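Local coordinates for viral protein F93 (Sulfolobus turreted icosahedral virus, PDB 2CO5) that probably binds DNA as a disulfide-linked winged-helix dimer encoded by a virus of hyperthermophilic archaea, at residues R4-I9 with D57-E62; Y11-K16 with K36-D41; K16-V19 with R24-K27. One frame throughout, in Å; residues are numbered along the deposited sequence. Where two conformers were deposited one is given.

Contact 1. Residues R4-I9 with D57-E62; sequences RKYMRI and DKILRE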
loop_
_atom_site.group_PDB
_atom_site.type_symbol
_atom_site.label_atom_id
_atom_site.label_comp_id
_atom_site.label_asym_id
_atom_site.label_seq_id
_atom_site.Cartn_x
_atom_site.Cartn_y
_atom_site.Cartn_z
ATOM N N ARG B 4 8.803 -3.198 -0.665
ATOM C CA ARG B 4 9.271 -3.899 0.529
ATOM C C ARG B 4 8.091 -4.311 1.400
ATOM O O ARG B 4 6.984 -3.791 1.239
ATOM C CB ARG B 4 10.268 -3.023 1.293
ATOM C CG ARG B 4 11.539 -2.742 0.485
ATOM C CD ARG B 4 12.545 -1.884 1.242
ATOM N NE ARG B 4 13.209 -2.619 2.319
ATOM C CZ ARG B 4 14.188 -3.509 2.152
ATOM N NH1 ARG B 4 14.645 -3.809 0.939
ATOM N NH2 ARG B 4 14.712 -4.108 3.213
ATOM N N LYS B 5 8.337 -5.248 2.316
ATOM C CA LYS B 5 7.265 -5.937 3.060
ATOM C C LYS B 5 6.285 -5.048 3.819
ATOM O O LYS B 5 5.109 -5.390 3.939
ATOM C CB LYS B 5 7.848 -6.991 4.017
ATOM C CG LYS B 5 8.639 -6.446 5.202
ATOM C CD LYS B 5 9.245 -7.575 6.035
ATOM C CE LYS B 5 10.364 -7.063 6.935
ATOM N NZ LYS B 5 10.939 -8.120 7.815
ATOM N N TYR B 6 6.747 -3.915 4.329
ATOM C CA TYR B 6 5.852 -3.042 5.090
ATOM C C TYR B 6 5.054 -2.060 4.218
ATOM O O TYR B 6 4.277 -1.252 4.744
ATOM C CB TYR B 6 6.614 -2.325 6.202
ATOM C CG TYR B 6 7.152 -3.259 7.281
ATOM C CD1 TYR B 6 8.449 -3.119 7.765
ATOM C CD2 TYR B 6 6.359 -4.282 7.818
ATOM C CE1 TYR B 6 8.950 -3.970 8.761
ATOM C CE2 TYR B 6 6.848 -5.141 8.815
ATOM C CZ TYR B 6 8.145 -4.978 9.281
ATOM O OH TYR B 6 8.641 -5.825 10.254
ATOM N N MET B 7 5.198 -2.161 2.893
ATOM C CA MET B 7 4.460 -1.300 1.968
ATOM C C MET B 7 3.057 -1.852 1.769
ATOM O O MET B 7 2.671 -2.279 0.686
ATOM C CB MET B 7 5.219 -1.121 0.652
ATOM C CG MET B 7 6.558 -0.428 0.880
ATOM S SD MET B 7 7.551 -0.127 -0.580
ATOM C CE MET B 7 8.926 0.771 0.144
ATOM N N ARG B 8 2.319 -1.844 2.868
ATOM C CA ARG B 8 0.926 -2.248 2.931
ATOM C C ARG B 8 0.233 -1.198 3.786
ATOM O O ARG B 8 0.808 -0.716 4.767
ATOM C CB ARG B 8 0.801 -3.627 3.578
ATOM C CG ARG B 8 1.518 -4.724 2.805
ATOM C CD ARG B 8 1.603 -6.005 3.616
ATOM N NE ARG B 8 0.294 -6.608 3.868
ATOM C CZ ARG B 8 0.081 -7.650 4.673
ATOM N NH1 ARG B 8 1.087 -8.229 5.316
ATOM N NH2 ARG B 8 -1.149 -8.120 4.837
ATOM N N ILE B 9 -0.991 -0.844 3.416
ATOM C CA ILE B 9 -1.697 0.259 4.036
ATOM C C ILE B 9 -1.904 0.029 5.544
ATOM O O ILE B 9 -1.832 0.965 6.327
ATOM C CB ILE B 9 -3.034 0.552 3.299
ATOM C CG1 ILE B 9 -3.420 2.025 3.461
ATOM C CG2 ILE B 9 -4.152 -0.391 3.757
ATOM C CD1 ILE B 9 -2.450 2.974 2.783
ATOM N N ASP B 57 10.200 -7.686 14.945
ATOM C CA ASP B 57 11.172 -7.027 14.051
ATOM C C ASP B 57 11.705 -5.687 14.596
ATOM O O ASP B 57 12.378 -4.942 13.877
ATOM C CB ASP B 57 10.538 -6.786 12.674
ATOM C CG ASP B 57 11.561 -6.403 11.604
ATOM O OD1 ASP B 57 12.656 -6.997 11.575
ATOM O OD2 ASP B 57 11.264 -5.514 10.780
ATOM N N LYS B 58 11.389 -5.373 15.851
ATOM C CA LYS B 58 11.936 -4.191 16.534
ATOM C C LYS B 58 11.497 -2.856 15.930
ATOM O O LYS B 58 12.141 -1.837 16.157
ATOM C CB LYS B 58 13.473 -4.245 16.594
ATOM C CG LYS B 58 14.081 -5.604 16.947
ATOM C CD LYS B 58 13.501 -6.185 18.225
ATOM C CE LYS B 58 14.347 -7.344 18.736
ATOM N NZ LYS B 58 13.647 -8.126 19.790
ATOM N N ILE B 59 10.402 -2.867 15.175
ATOM C CA ILE B 59 9.767 -1.642 14.676
ATOM C C ILE B 59 8.970 -1.031 15.822
ATOM O O ILE B 59 9.052 0.172 16.088
ATOM C CB ILE B 59 8.808 -1.943 13.487
ATOM C CG1 ILE B 59 9.577 -2.533 12.298
ATOM C CG2 ILE B 59 8.052 -0.685 13.062
ATOM C CD1 ILE B 59 10.659 -1.624 11.735
ATOM N N LEU B 60 8.200 -1.883 16.493
ATOM C CA LEU B 60 7.549 -1.539 17.749
ATOM C C LEU B 60 8.273 -2.218 18.904
ATOM O O LEU B 60 9.015 -3.192 18.709
ATOM C CB LEU B 60 6.085 -1.994 17.748
ATOM C CG LEU B 60 5.122 -1.294 16.793
ATOM C CD1 LEU B 60 3.721 -1.876 16.957
ATOM C CD2 LEU B 60 5.115 0.205 17.043
ATOM N N ARG B 61 8.046 -1.683 20.102
ATOM C CA ARG B 61 8.445 -2.311 21.359
ATOM C C ARG B 61 7.208 -2.450 22.237
ATOM O O ARG B 61 6.312 -1.606 22.188
ATOM C CB ARG B 61 9.500 -1.467 22.083
ATOM C CG ARG B 61 9.528 -1.648 23.614
ATOM C CD ARG B 61 10.800 -1.133 24.273
ATOM N NE ARG B 61 10.667 0.209 24.845
ATOM C CZ ARG B 61 10.838 1.351 24.178
ATOM N NH1 ARG B 61 11.134 1.352 22.879
ATOM N NH2 ARG B 61 10.720 2.512 24.825
ATOM N N GLU B 62 7.180 -3.502 23.053
ATOM C CA GLU B 62 6.073 -3.743 23.966
ATOM C C GLU B 62 6.596 -3.853 25.393
ATOM O O GLU B 62 7.499 -4.639 25.663
ATOM C CB GLU B 62 5.358 -5.030 23.572
ATOM C CG GLU B 62 3.954 -5.177 24.127
ATOM C CD GLU B 62 3.294 -6.467 23.664
ATOM O OE1 GLU B 62 3.745 -7.555 24.088
ATOM O OE2 GLU B 62 2.326 -6.395 22.873
#
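Y6, in the beta turn R4-M7, meets D57 and I59 where helix 44-56 runs out and strand 60-63 of the wing begins. The main tie is a hydrogen bond. Y6 OH donates to D57 OD2 at 2.7 Å. D57 OD2 lies at the edge of the tyrosine ring, near its plane. Seen from the carboxylate, however, the hydroxyl comes from above, 35° out of the plane. Ring and carboxylate are turned 43° against each other. D57 has CG anti to its own N (chi1 -167°), which carries OD2 to the tyrosine. K5 NZ stands 4.0 Å from D57 OD2, a long salt bridge that may favour the charged carboxylate slightly. The K5 chain runs over one face of the tyrosine ring, with CG 4.0 Å above its centre. The apolar part of the contact is Y6 CE1 against I59 CG1, at 3.9 Å.

In the winged-helix fold, helix 44-56 has the place of the recognition helix, and the wing strands follow it. The helix ends here in a Schellman motif. K58, with positive phi, is its C-prime residue: K58 N bonds to I55 O and I59 N to L54 O. The chain then turns into strand 60-63 with I59 facing the tyrosine.

The N-terminal side is shaped by its own bonds. M7 N bonds to R4 O at 2.9 Å. R8 N bonds to Y6 O at 2.8 Å, closing an inverse gamma turn centred on M7. R4 N makes a weak bond to M7 SD. R8 then sits at the N-cap of helix 9-20. The Y6 ring also touches L54 and E80, and meets Y11 edge-to-face.

Contact 2. Residues Y11-K16 with K36-D41; sequences YYIILK and KRFDID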
loop_
_atom_site.group_PDB
_atom_site.type_symbol
_atom_site.label_atom_id
_atom_site.label_comp_id
_atom_site.label_asym_id
_atom_site.label_seq_id
_atom_site.Cartn_x
_atom_site.Cartn_y
_atom_site.Cartn_z
ATOM N N TYR B 11 0.027 -1.596 7.688
ATOM C CA TYR B 11 1.271 -1.300 8.396
ATOM C C TYR B 11 1.456 0.205 8.531
ATOM O O TYR B 11 1.801 0.688 9.598
ATOM C CB TYR B 11 2.488 -1.905 7.688
ATOM C CG TYR B 11 2.699 -3.390 7.922
ATOM C CD1 TYR B 11 2.744 -3.916 9.211
ATOM C CD2 TYR B 11 2.890 -4.257 6.861
ATOM C CE1 TYR B 11 2.964 -5.271 9.428
ATOM C CE2 TYR B 11 3.120 -5.618 7.067
ATOM C CZ TYR B 11 3.156 -6.113 8.348
ATOM O OH TYR B 11 3.358 -7.452 8.561
ATOM N N TYR B 12 1.227 0.941 7.446
ATOM C CA TYR B 12 1.328 2.398 7.480
ATOM C C TYR B 12 0.370 2.968 8.516
ATOM O O TYR B 12 0.744 3.801 9.329
ATOM C CB TYR B 12 1.029 3.010 6.109
ATOM C CG TYR B 12 0.983 4.521 6.146
ATOM C CD1 TYR B 12 2.159 5.269 6.183
ATOM C CD2 TYR B 12 -0.235 5.204 6.176
ATOM C CE1 TYR B 12 2.127 6.655 6.234
ATOM C CE2 TYR B 12 -0.278 6.587 6.234
ATOM C CZ TYR B 12 0.913 7.308 6.266
ATOM O OH TYR B 12 0.890 8.677 6.313
ATOM N N ILE B 13 -0.866 2.496 8.487
ATOM C CA ILE B 13 -1.880 2.956 9.415
ATOM C C ILE B 13 -1.497 2.702 10.877
ATOM O O ILE B 13 -1.656 3.585 11.718
ATOM C CB ILE B 13 -3.239 2.314 9.096
ATOM C CG1 ILE B 13 -3.827 2.959 7.843
ATOM C CG2 ILE B 13 -4.180 2.467 10.261
ATOM C CD1 ILE B 13 -4.965 2.189 7.241
ATOM N N ILE B 14 -0.984 1.509 11.177
ATOM C CA ILE B 14 -0.536 1.185 12.533
ATOM C C ILE B 14 0.568 2.144 12.992
ATOM O O ILE B 14 0.484 2.716 14.080
ATOM C CB ILE B 14 -0.020 -0.268 12.645
ATOM C CG1 ILE B 14 -1.193 -1.261 12.556
ATOM C CG2 ILE B 14 0.739 -0.459 13.950
ATOM C CD1 ILE B 14 -0.775 -2.712 12.416
ATOM N N LEU B 15 1.594 2.311 12.160
ATOM C CA LEU B 15 2.715 3.215 12.474
ATOM C C LEU B 15 2.277 4.674 12.608
ATOM O O LEU B 15 2.805 5.414 13.438
ATOM C CB LEU B 15 3.815 3.098 11.406
ATOM C CG LEU B 15 4.949 2.096 11.664
ATOM C CD1 LEU B 15 4.474 0.912 12.467
ATOM C CD2 LEU B 15 5.612 1.648 10.360
ATOM N N LYS B 16 1.321 5.087 11.780
ATOM C CA LYS B 16 0.836 6.464 11.798
ATOM C C LYS B 16 0.086 6.760 13.096
ATOM O O LYS B 16 0.207 7.858 13.645
ATOM C CB LYS B 16 -0.049 6.736 10.575
ATOM C CG LYS B 16 -0.622 8.167 10.463
ATOM C CD LYS B 16 0.454 9.215 10.356
ATOM C CE LYS B 16 -0.142 10.608 10.149
ATOM N NZ LYS B 16 0.878 11.674 10.363
ATOM N N LYS B 36 -11.417 5.208 14.704
ATOM C CA LYS B 36 -11.877 6.580 14.852
ATOM C C LYS B 36 -11.069 7.565 14.006
ATOM O O LYS B 36 -11.626 8.525 13.486
ATOM C CB LYS B 36 -11.960 7.003 16.327
ATOM C CG LYS B 36 -10.667 7.362 17.036
ATOM C CD LYS B 36 -10.948 8.461 18.067
ATOM C CE LYS B 36 -9.793 8.653 19.030
ATOM N NZ LYS B 36 -9.907 9.927 19.787
ATOM N N ARG B 37 -9.772 7.317 13.852
ATOM C CA ARG B 37 -8.921 8.196 13.040
ATOM C C ARG B 37 -9.029 7.920 11.533
ATOM O O ARG B 37 -8.967 8.853 10.738
ATOM C CB ARG B 37 -7.452 8.108 13.486
ATOM C CG ARG B 37 -7.193 8.551 14.936
ATOM C CD ARG B 37 -7.453 10.029 15.149
ATOM N NE ARG B 37 -7.562 10.361 16.572
ATOM C CZ ARG B 37 -6.600 10.905 17.318
ATOM N NH1 ARG B 37 -5.412 11.211 16.803
ATOM N NH2 ARG B 37 -6.833 11.151 18.602
ATOM N N PHE B 38 -9.195 6.659 11.140
ATOM C CA PHE B 38 -9.179 6.302 9.718
ATOM C C PHE B 38 -10.462 5.691 9.158
ATOM O O PHE B 38 -10.534 5.432 7.960
ATOM C CB PHE B 38 -7.995 5.376 9.425
ATOM C CG PHE B 38 -6.671 6.072 9.493
ATOM C CD1 PHE B 38 -6.252 6.893 8.448
ATOM C CD2 PHE B 38 -5.856 5.946 10.612
ATOM C CE1 PHE B 38 -5.040 7.558 8.512
ATOM C CE2 PHE B 38 -4.640 6.606 10.680
ATOM C CZ PHE B 38 -4.229 7.415 9.627
ATOM N N ASP B 39 -11.461 5.451 10.005
ATOM C CA ASP B 39 -12.725 4.861 9.555
ATOM C C ASP B 39 -12.541 3.429 9.043
ATOM O O ASP B 39 -13.355 2.938 8.263
ATOM C CB ASP B 39 -13.361 5.743 8.461
ATOM C CG ASP B 39 -14.872 5.797 8.549
ATOM O OD1 ASP B 39 -15.404 5.927 9.673
ATOM O OD2 ASP B 39 -15.534 5.732 7.489
ATOM N N ILE B 40 -11.479 2.763 9.495
ATOM C CA ILE B 40 -11.169 1.398 9.091
ATOM C C ILE B 40 -11.253 0.480 10.307
ATOM O O ILE B 40 -10.669 0.765 11.356
ATOM C CB ILE B 40 -9.755 1.300 8.476
ATOM C CG1 ILE B 40 -9.659 2.161 7.215
ATOM C CG2 ILE B 40 -9.402 -0.150 8.127
ATOM C CD1 ILE B 40 -8.239 2.326 6.712
ATOM N N ASP B 41 -11.993 -0.614 10.156
ATOM C CA ASP B 41 -12.168 -1.604 11.212
ATOM C C ASP B 41 -11.342 -2.836 10.863
ATOM O O ASP B 41 -11.732 -3.632 10.010
ATOM C CB ASP B 41 -13.653 -1.982 11.351
ATOM C CG ASP B 41 -14.000 -2.542 12.728
ATOM O OD1 ASP B 41 -13.137 -2.492 13.629
ATOM O OD2 ASP B 41 -15.149 -3.016 12.914
#
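I13 of helix 9-20 packs against F38, the last residue of helix 30-38, and I40 just after it. Its two branches do different work. The CG2 methyl lies 3.9 Å from F38 CD2, approaching the ring obliquely. The other branch ends at CD1, which meets I40 CD1 at 3.3 Å. That is tighter than usual for two methyls, so the exact placing of these ends is doubtful. With chi1 at -74°, I13 has CG2 anti to its backbone N and CG1 beside it, which spreads the two branches over the two partners. I13 and F38 run antiparallel alongside each other.

K16, one turn further along the helix, adds a third touch. Its CG comes to the edge of the F38 ring, in plane, 3.8 Å from CZ. K16 lies roughly perpendicular to the phenylalanine. It then bends at chi2 (61°), and its amino end leads away from the ring.

The backbone after F38 sets up this packing. Helix 30-38 stops after F38, and D39 leaves it with positive phi (65°). This turn brings I40 back to the same side as F38, so both point at helix 9-20. The nearest backbones are those of I13 and F38, with CA atoms 8.0 Å apart.

Further out, I34 lies against I13. Y12, beside I13, bonds through OH to H85 ND1. I91 of the second subunit packs on Y12, I13, F38 and I40. K90 of the second subunit bonds through NZ to F38 O. The patch is therefore part of the dimer interface as well. Within the chain it is the first helix packing on the second, as in the three-helix core of winged-helix domains, where helices 30-38 and 44-56 have the places of the helix-turn-helix.

Contact 3. Residues K16-V19 with R24-K27; sequences KVLV and RLEK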
loop_
_atom_site.group_PDB
_atom_site.type_symbol
_atom_site.label_atom_id
_atom_site.label_comp_id
_atom_site.label_asym_id
_atom_site.label_seq_id
_atom_site.Cartn_x
_atom_site.Cartn_y
_atom_site.Cartn_z
ATOM N N LYS B 16 1.321 5.087 11.780
ATOM C CA LYS B 16 0.836 6.464 11.798
ATOM C C LYS B 16 0.086 6.760 13.096
ATOM O O LYS B 16 0.207 7.858 13.645
ATOM C CB LYS B 16 -0.049 6.736 10.575
ATOM C CG LYS B 16 -0.622 8.167 10.463
ATOM C CD LYS B 16 0.454 9.215 10.356
ATOM C CE LYS B 16 -0.142 10.608 10.149
ATOM N NZ LYS B 16 0.878 11.674 10.363
ATOM N N VAL B 17 -0.686 5.784 13.573
ATOM C CA VAL B 17 -1.441 5.923 14.825
ATOM C C VAL B 17 -0.499 6.023 16.035
ATOM O O VAL B 17 -0.771 6.767 16.978
ATOM C CB VAL B 17 -2.474 4.776 15.000
ATOM C CG1 VAL B 17 -2.948 4.657 16.453
ATOM C CG2 VAL B 17 -3.659 5.002 14.079
ATOM N N LEU B 18 0.610 5.289 15.991
ATOM C CA LEU B 18 1.674 5.430 16.993
ATOM C C LEU B 18 2.303 6.829 16.984
ATOM O O LEU B 18 2.378 7.478 18.022
ATOM C CB LEU B 18 2.754 4.360 16.795
ATOM C CG LEU B 18 2.574 3.100 17.645
ATOM C CD1 LEU B 18 2.976 3.394 19.080
ATOM C CD2 LEU B 18 1.140 2.585 17.570
ATOM N N VAL B 19 2.742 7.283 15.813
ATOM C CA VAL B 19 3.319 8.630 15.654
ATOM C C VAL B 19 2.340 9.727 16.092
ATOM O O VAL B 19 2.724 10.678 16.773
ATOM C CB VAL B 19 3.749 8.886 14.191
ATOM C CG1 VAL B 19 4.086 10.360 13.961
ATOM C CG2 VAL B 19 4.925 8.002 13.829
ATOM N N ARG B 24 3.780 6.312 21.534
ATOM C CA ARG B 24 3.430 5.508 22.704
ATOM C C ARG B 24 1.917 5.358 22.813
ATOM O O ARG B 24 1.193 6.347 22.873
ATOM C CB ARG B 24 3.982 6.150 23.980
ATOM C CG ARG B 24 3.777 5.329 25.257
ATOM C CD ARG B 24 4.050 6.192 26.477
ATOM N NE ARG B 24 4.025 5.452 27.742
ATOM C CZ ARG B 24 2.922 5.043 28.374
ATOM N NH1 ARG B 24 1.709 5.265 27.857
ATOM N NH2 ARG B 24 3.030 4.388 29.532
ATOM N N LEU B 25 1.448 4.116 22.836
ATOM C CA LEU B 25 0.023 3.841 22.930
ATOM C C LEU B 25 -0.213 2.484 23.575
ATOM O O LEU B 25 0.500 1.519 23.288
ATOM C CB LEU B 25 -0.607 3.882 21.538
ATOM C CG LEU B 25 -2.129 3.722 21.445
ATOM C CD1 LEU B 25 -2.857 4.941 22.012
ATOM C CD2 LEU B 25 -2.540 3.464 19.999
ATOM N N GLU B 26 -1.210 2.420 24.451
ATOM C CA GLU B 26 -1.617 1.157 25.048
ATOM C C GLU B 26 -2.167 0.285 23.940
ATOM O O GLU B 26 -2.902 0.764 23.082
ATOM C CB GLU B 26 -2.677 1.365 26.132
ATOM C CG GLU B 26 -2.139 1.992 27.411
ATOM C CD GLU B 26 -3.232 2.361 28.405
ATOM O OE1 GLU B 26 -4.408 2.012 28.172
ATOM O OE2 GLU B 26 -2.908 3.007 29.426
ATOM N N LYS B 27 -1.786 -0.988 23.963
ATOM C CA LYS B 27 -2.178 -1.959 22.943
ATOM C C LYS B 27 -3.699 -2.085 22.801
ATOM O O LYS B 27 -4.212 -2.198 21.691
ATOM C CB LYS B 27 -1.565 -3.321 23.283
ATOM C CG LYS B 27 -1.629 -4.383 22.192
ATOM C CD LYS B 27 -1.120 -5.711 22.764
ATOM C CE LYS B 27 -1.064 -6.816 21.730
ATOM N NZ LYS B 27 -0.286 -7.990 22.238
#
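L25 points from strand 24-26 into the helical side of the domain and meets L18 and V17 of helix 9-20. Its CB lies 4.4 Å from L18 CD1, a loose apolar contact. CG is anti to the backbone N (chi1 -175°), which sends the branch point inward. From there CD2 reaches V17 CG1 at 3.8 Å, the two side chains crossing at a slant.

L18 works mostly on the strand's backbone. Its CD1 sits 3.9 Å from R24 N and 4.1 Å from L25 N, so a methyl lies against the backbone at the start of the strand. The backbones are close here, with the CA atoms of L18 and R24 6.0 Å apart. The R24 side chain leaves the backbone away from the helix and packs on V70 and F72 of the neighbouring strand.

V17 has CG1 anti to its backbone N (chi1 162°), toward L25. The same residue also packs on L30, E33 and I34 of helix 30-38. V17 thus lies between L25 and helix 30-38, while the L25 backbone pairs with L71 of strand 70-73. Contact of the first helix with the short first strand, which is the edge of a small antiparallel sheet, belongs to the winged-helix fold.

From the N terminus, the turn before helix 9-20 is tied by contact 1 to the end of helix 44-56 and the start of the wing. This closes the longest loop. Contacts 2 and 3 lie within it, and contact 3 lies in turn within contact 2. Both start from helix 9-20 and share K16. Contact 3 closes the short turn from helix 9-20 to strand 24-26. Contact 2 closes a wider loop, past that strand to the end of helix 30-38. F38 CE2 and V17 CG2 touch between them. A salt bridge from K27 NZ to E62 OE2 joins contact 3 to contact 1. Helix 9-20 thus links the three-stranded sheet, helix 30-38 and the second subunit.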